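Local coordinates for protein carbamate kinase (Aeropyrum pernix, PDB 2E9Y) that probably catalyses the reversible transfer of a phosphoryl group between ATP and carbamate, at residues 7-12 and 231-236; 166-171 and 210-215. One frame throughout, in Å; residues are numbered along the deposited sequence.

Contact 1: residues 7-12 and 231-236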
loop_
_atom_site.group_PDB
_atom_site.type_symbol
_atom_site.label_atom_id
_atom_site.label_comp_id
_atom_site.label_asym_id
_atom_site.label_seq_id
_atom_site.Cartn_x
_atom_site.Cartn_y
_atom_site.Cartn_z
ATOM N N ALA A 7 3.452 -22.802 -2.321
ATOM C CA ALA A 7 3.107 -22.837 -0.912
ATOM C C ALA A 7 2.707 -21.451 -0.427
ATOM O O ALA A 7 3.347 -20.458 -0.769
ATOM C CB ALA A 7 4.289 -23.341 -0.099
ATOM N N VAL A 8 1.628 -21.386 0.343
ATOM C CA VAL A 8 1.204 -20.116 0.920
ATOM C C VAL A 8 1.836 -20.165 2.307
ATOM O O VAL A 8 1.586 -21.093 3.076
ATOM C CB VAL A 8 -0.339 -20.011 1.030
ATOM C CG1 VAL A 8 -0.721 -18.831 1.914
ATOM C CG2 VAL A 8 -0.938 -19.823 -0.356
ATOM N N ILE A 9 2.685 -19.187 2.605
ATOM C CA ILE A 9 3.381 -19.136 3.886
ATOM C C ILE A 9 2.877 -17.958 4.706
ATOM O O ILE A 9 3.088 -16.805 4.337
ATOM C CB ILE A 9 4.903 -18.990 3.671
ATOM C CG1 ILE A 9 5.410 -20.164 2.825
ATOM C CG2 ILE A 9 5.627 -18.943 5.011
ATOM C CD1 ILE A 9 6.833 -20.021 2.335
ATOM N N ALA A 10 2.211 -18.265 5.811
ATOM C CA ALA A 10 1.657 -17.246 6.692
ATOM C C ALA A 10 2.623 -16.886 7.820
ATOM O O ALA A 10 2.832 -17.668 8.748
ATOM C CB ALA A 10 0.329 -17.733 7.268
ATOM N N LEU A 11 3.204 -15.694 7.729
ATOM C CA LEU A 11 4.141 -15.210 8.735
ATOM C C LEU A 11 3.406 -14.629 9.937
ATOM O O LEU A 11 2.258 -14.191 9.824
ATOM C CB LEU A 11 5.051 -14.130 8.136
ATOM C CG LEU A 11 5.917 -14.543 6.946
ATOM C CD1 LEU A 11 6.741 -13.353 6.448
ATOM C CD2 LEU A 11 6.836 -15.682 7.375
ATOM N N GLY A 12 4.079 -14.628 11.082
ATOM C CA GLY A 12 3.495 -14.094 12.299
ATOM C C GLY A 12 4.180 -12.815 12.748
ATOM O O GLY A 12 5.012 -12.261 12.030
ATOM N N LEU A 231 0.666 -26.582 -0.666
ATOM C CA LEU A 231 0.859 -26.633 0.775
ATOM C C LEU A 231 0.536 -25.322 1.473
ATOM O O LEU A 231 0.760 -24.248 0.919
ATOM C CB LEU A 231 2.314 -27.006 1.082
ATOM C CG LEU A 231 2.791 -27.035 2.540
ATOM C CD1 LEU A 231 2.079 -28.147 3.295
ATOM C CD2 LEU A 231 4.296 -27.262 2.585
ATOM N N LEU A 232 -0.014 -25.428 2.678
ATOM C CA LEU A 232 -0.311 -24.262 3.503
ATOM C C LEU A 232 0.670 -24.372 4.658
ATOM O O LEU A 232 0.741 -25.404 5.333
ATOM C CB LEU A 232 -1.748 -24.287 4.046
ATOM C CG LEU A 232 -2.044 -23.257 5.153
ATOM C CD1 LEU A 232 -1.875 -21.836 4.608
ATOM C CD2 LEU A 232 -3.450 -23.450 5.690
ATOM N N VAL A 233 1.440 -23.314 4.870
ATOM C CA VAL A 233 2.424 -23.290 5.940
ATOM C C VAL A 233 2.138 -22.126 6.879
ATOM O O VAL A 233 1.956 -20.995 6.431
ATOM C CB VAL A 233 3.850 -23.102 5.376
ATOM C CG1 VAL A 233 4.868 -23.076 6.514
ATOM C CG2 VAL A 233 4.173 -24.212 4.387
ATOM N N ILE A 234 2.080 -22.406 8.175
ATOM C CA ILE A 234 1.865 -21.352 9.157
ATOM C C ILE A 234 3.111 -21.292 10.031
ATOM O O ILE A 234 3.411 -22.235 10.761
ATOM C CB ILE A 234 0.639 -21.625 10.043
ATOM C CG1 ILE A 234 -0.625 -21.676 9.179
ATOM C CG2 ILE A 234 0.499 -20.515 11.076
ATOM C CD1 ILE A 234 -1.883 -21.979 9.953
ATOM N N LEU A 235 3.842 -20.187 9.944
ATOM C CA LEU A 235 5.064 -20.029 10.723
ATOM C C LEU A 235 4.824 -19.130 11.925
ATOM O O LEU A 235 4.477 -17.956 11.778
ATOM C CB LEU A 235 6.178 -19.451 9.848
ATOM C CG LEU A 235 6.613 -20.313 8.657
ATOM C CD1 LEU A 235 7.713 -19.600 7.890
ATOM C CD2 LEU A 235 7.110 -21.674 9.148
ATOM N N THR A 236 5.012 -19.690 13.115
ATOM C CA THR A 236 4.794 -18.945 14.346
ATOM C C THR A 236 6.058 -18.929 15.208
ATOM O O THR A 236 7.164 -19.131 14.699
ATOM C CB THR A 236 3.607 -19.554 15.125
ATOM O OG1 THR A 236 3.350 -18.782 16.304
ATOM C CG2 THR A 236 3.902 -20.997 15.498
HETATM O O HOH W 1 6.446 -15.950 11.454
#
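Val8 and Ala10 carry the backbone pairing of two parallel strands, 7-10 and 231-236, and each is bonded on both its N-H and its C=O. Val8 N reaches Leu231 O (3.0 Å) and Ala10 N reaches Val233 O (2.8 Å), the latter almost straight at 176°. In return Val233 N bonds to Val8 O at 2.9 Å and Leu235 N to Ala10 O. Beyond this the strands part: Gly12 N is too poorly aligned with Leu235 O for a direct bond, and a water bridges them, accepting from Gly12 N at 2.7 Å and donating to Leu235 O at 2.8 Å.

The closest apolar contact is diagonal to the register: Ile9 CG2 meets Leu235 CD1 at 3.6 Å; CG2 stands opposite the backbone N, while CG1 (chi1 -58°) runs beside Val233. Leu11 CD2 lies alongside the same Leu235 methyl, 4.0 Å from CD1. On the other face Val8 CG1 meets Leu232 CD1 at 4.2 Å.

The pair belongs to the central sheet of the amino acid kinase fold. Strand 48-52 flanks 7-10 on its other edge. Helices 216-226 and 275-289 pack on the face of Val8, Ala10, Leu232 and Ile234, and helix 301-305 on that of Ala7 and Val233.

Contact 2: residues 166-171 and 210-215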
loop_
_atom_site.group_PDB
_atom_site.type_symbol
_atom_site.label_atom_id
_atom_site.label_comp_id
_atom_site.label_asym_id
_atom_site.label_seq_id
_atom_site.Cartn_x
_atom_site.Cartn_y
_atom_site.Cartn_z
ATOM N N PRO A 166 -15.578 -5.997 14.470
ATOM C CA PRO A 166 -15.858 -7.362 14.020
ATOM C C PRO A 166 -14.657 -8.072 13.396
ATOM O O PRO A 166 -13.810 -7.446 12.760
ATOM C CB PRO A 166 -16.965 -7.169 12.983
ATOM C CG PRO A 166 -17.644 -5.913 13.415
ATOM C CD PRO A 166 -16.482 -5.036 13.812
ATOM N N SER A 167 -14.604 -9.384 13.580
ATOM C CA SER A 167 -13.553 -10.205 12.985
ATOM C C SER A 167 -14.289 -11.355 12.308
ATOM O O SER A 167 -14.244 -12.493 12.769
ATOM C CB SER A 167 -12.596 -10.747 14.047
ATOM O OG SER A 167 -11.594 -11.551 13.434
ATOM N N PRO A 168 -14.995 -11.057 11.209
ATOM C CA PRO A 168 -15.768 -12.034 10.434
ATOM C C PRO A 168 -14.889 -13.049 9.723
ATOM O O PRO A 168 -13.713 -12.793 9.463
ATOM C CB PRO A 168 -16.544 -11.162 9.457
ATOM C CG PRO A 168 -15.611 -10.028 9.212
ATOM C CD PRO A 168 -15.081 -9.718 10.595
ATOM N N ARG A 169 -15.462 -14.205 9.414
ATOM C CA ARG A 169 -14.712 -15.240 8.722
ATOM C C ARG A 169 -14.581 -14.916 7.236
ATOM O O ARG A 169 -15.500 -14.376 6.622
ATOM C CB ARG A 169 -15.380 -16.604 8.913
ATOM C CG ARG A 169 -15.134 -17.201 10.294
ATOM C CD ARG A 169 -15.369 -18.708 10.305
ATOM N NE ARG A 169 -14.709 -19.358 11.436
ATOM C CZ ARG A 169 -15.083 -19.225 12.706
ATOM N NH1 ARG A 169 -16.124 -18.464 13.021
ATOM N NH2 ARG A 169 -14.411 -19.852 13.663
ATOM N N PRO A 170 -13.418 -15.226 6.643
ATOM C CA PRO A 170 -13.195 -14.953 5.222
ATOM C C PRO A 170 -14.045 -15.860 4.337
ATOM O O PRO A 170 -14.156 -17.057 4.597
ATOM C CB PRO A 170 -11.697 -15.201 5.057
ATOM C CG PRO A 170 -11.434 -16.288 6.038
ATOM C CD PRO A 170 -12.234 -15.856 7.253
ATOM N N VAL A 171 -14.654 -15.284 3.304
ATOM C CA VAL A 171 -15.496 -16.055 2.393
ATOM C C VAL A 171 -14.783 -16.310 1.073
ATOM O O VAL A 171 -14.831 -17.416 0.536
ATOM C CB VAL A 171 -16.824 -15.329 2.123
ATOM C CG1 VAL A 171 -17.657 -16.116 1.121
ATOM C CG2 VAL A 171 -17.584 -15.160 3.434
ATOM N N VAL A 210 -15.487 -2.410 4.769
ATOM C CA VAL A 210 -16.112 -2.293 6.086
ATOM C C VAL A 210 -15.047 -2.238 7.177
ATOM O O VAL A 210 -13.930 -2.727 6.989
ATOM C CB VAL A 210 -17.067 -3.476 6.385
ATOM C CG1 VAL A 210 -18.249 -3.434 5.437
ATOM C CG2 VAL A 210 -16.328 -4.800 6.261
ATOM N N GLU A 211 -15.380 -1.625 8.310
ATOM C CA GLU A 211 -14.422 -1.551 9.403
ATOM C C GLU A 211 -14.482 -2.838 10.199
ATOM O O GLU A 211 -15.383 -3.052 11.008
ATOM C CB GLU A 211 -14.702 -0.349 10.305
ATOM C CG GLU A 211 -14.200 0.968 9.730
ATOM C CD GLU A 211 -14.162 2.070 10.764
ATOM O OE1 GLU A 211 -15.247 2.498 11.213
ATOM O OE2 GLU A 211 -13.048 2.499 11.136
ATOM N N ALA A 212 -13.518 -3.707 9.933
ATOM C CA ALA A 212 -13.427 -4.993 10.601
ATOM C C ALA A 212 -12.049 -5.549 10.302
ATOM O O ALA A 212 -11.320 -5.003 9.469
ATOM C CB ALA A 212 -14.498 -5.940 10.058
ATOM N N VAL A 213 -11.682 -6.616 10.994
ATOM C CA VAL A 213 -10.402 -7.257 10.743
ATOM C C VAL A 213 -10.695 -8.710 10.395
ATOM O O VAL A 213 -11.742 -9.246 10.761
ATOM C CB VAL A 213 -9.464 -7.189 11.966
ATOM C CG1 VAL A 213 -9.112 -5.739 12.260
ATOM C CG2 VAL A 213 -10.117 -7.837 13.175
ATOM N N VAL A 214 -9.787 -9.334 9.659
ATOM C CA VAL A 214 -9.955 -10.731 9.279
ATOM C C VAL A 214 -8.725 -11.484 9.764
ATOM O O VAL A 214 -7.603 -11.009 9.590
ATOM C CB VAL A 214 -10.092 -10.866 7.746
ATOM C CG1 VAL A 214 -10.147 -12.332 7.340
ATOM C CG2 VAL A 214 -11.341 -10.132 7.284
ATOM N N ASP A 215 -8.935 -12.640 10.391
ATOM C CA ASP A 215 -7.827 -13.444 10.895
ATOM C C ASP A 215 -6.899 -13.795 9.730
ATOM O O ASP A 215 -7.336 -14.362 8.722
ATOM C CB ASP A 215 -8.356 -14.728 11.536
ATOM C CG ASP A 215 -7.266 -15.541 12.189
ATOM O OD1 ASP A 215 -6.579 -16.297 11.471
ATOM O OD2 ASP A 215 -7.089 -15.416 13.419
HETATM O O HOH W 2 -11.544 -13.675 10.672
#
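Pro166 lays one ring face over the methyl of Ala212, whose CB sits almost beneath the ring centre and 4.0 Å from Pro166 CB; on the same side, Glu211 O lies 3.6 Å from Pro166 CD. Pro168 meets that methyl differently, at its edge: Ala212 CB lies nearly in the ring plane, 3.9 Å from Pro168 CD, while Val213 O stands obliquely above the plane, 3.4 Å from the same CD. Pro170 again offers a face, and Val214 CG1 rests over its centre, 4.0 Å from Pro170 CB. The torsion of Val214 (chi1 175°) sends CG1 opposite its own backbone N and onto the ring.

One direct hydrogen bond joins the backbones, from Val213 N to Pro166 O (2.9 Å, 164°). Ser167 CA adds a CA-H...O contact to Val213 O, so that Ser167 CA and Pro168 CD both bring C-H groups to this carbonyl. Farther along, a water takes the place of a direct bond, donating to Pro168 O and accepting from Asp215 N at 2.8 Å.

Within the amino acid kinase fold, this is where the connection from strand 207-209 to helix 216-226 passes the lead-in to strand 170-173. Asp215 is the N-cap of that helix: its OD1 accepts from Leu218 N and points away from the prolines. The carboxylate of Glu211 also leads away from residues 166-171, to a salt bridge with Arg163 and the N-H of Leu78. Val119 of strand 112-119 packs against both Pro168 and Val214, Pro198 of strand 197-201 against Ala212 and Val214, and Leu218 and Leu222 of the capped helix against Pro170.

Contact 1 and contact 2 reach the same mixed sheet, but their centres are 19 Å apart and their nearest atoms about 8 Å, so they do not touch. Helix 216-226 connects them: residues 210-215 of contact 2 lead into its capped start, and different sides of the helix serve the two contacts, Ser220 and Ala224 facing contact 1. Lys216, directly after Asp215, bonds through NZ to Leu11 O, bringing the helix start to the glycine-containing loop that follows strand 7-10. In amino acid kinases that region generally borders the phosphoryl-transfer site, which would probably place the Gly12 end of contact 1 near it.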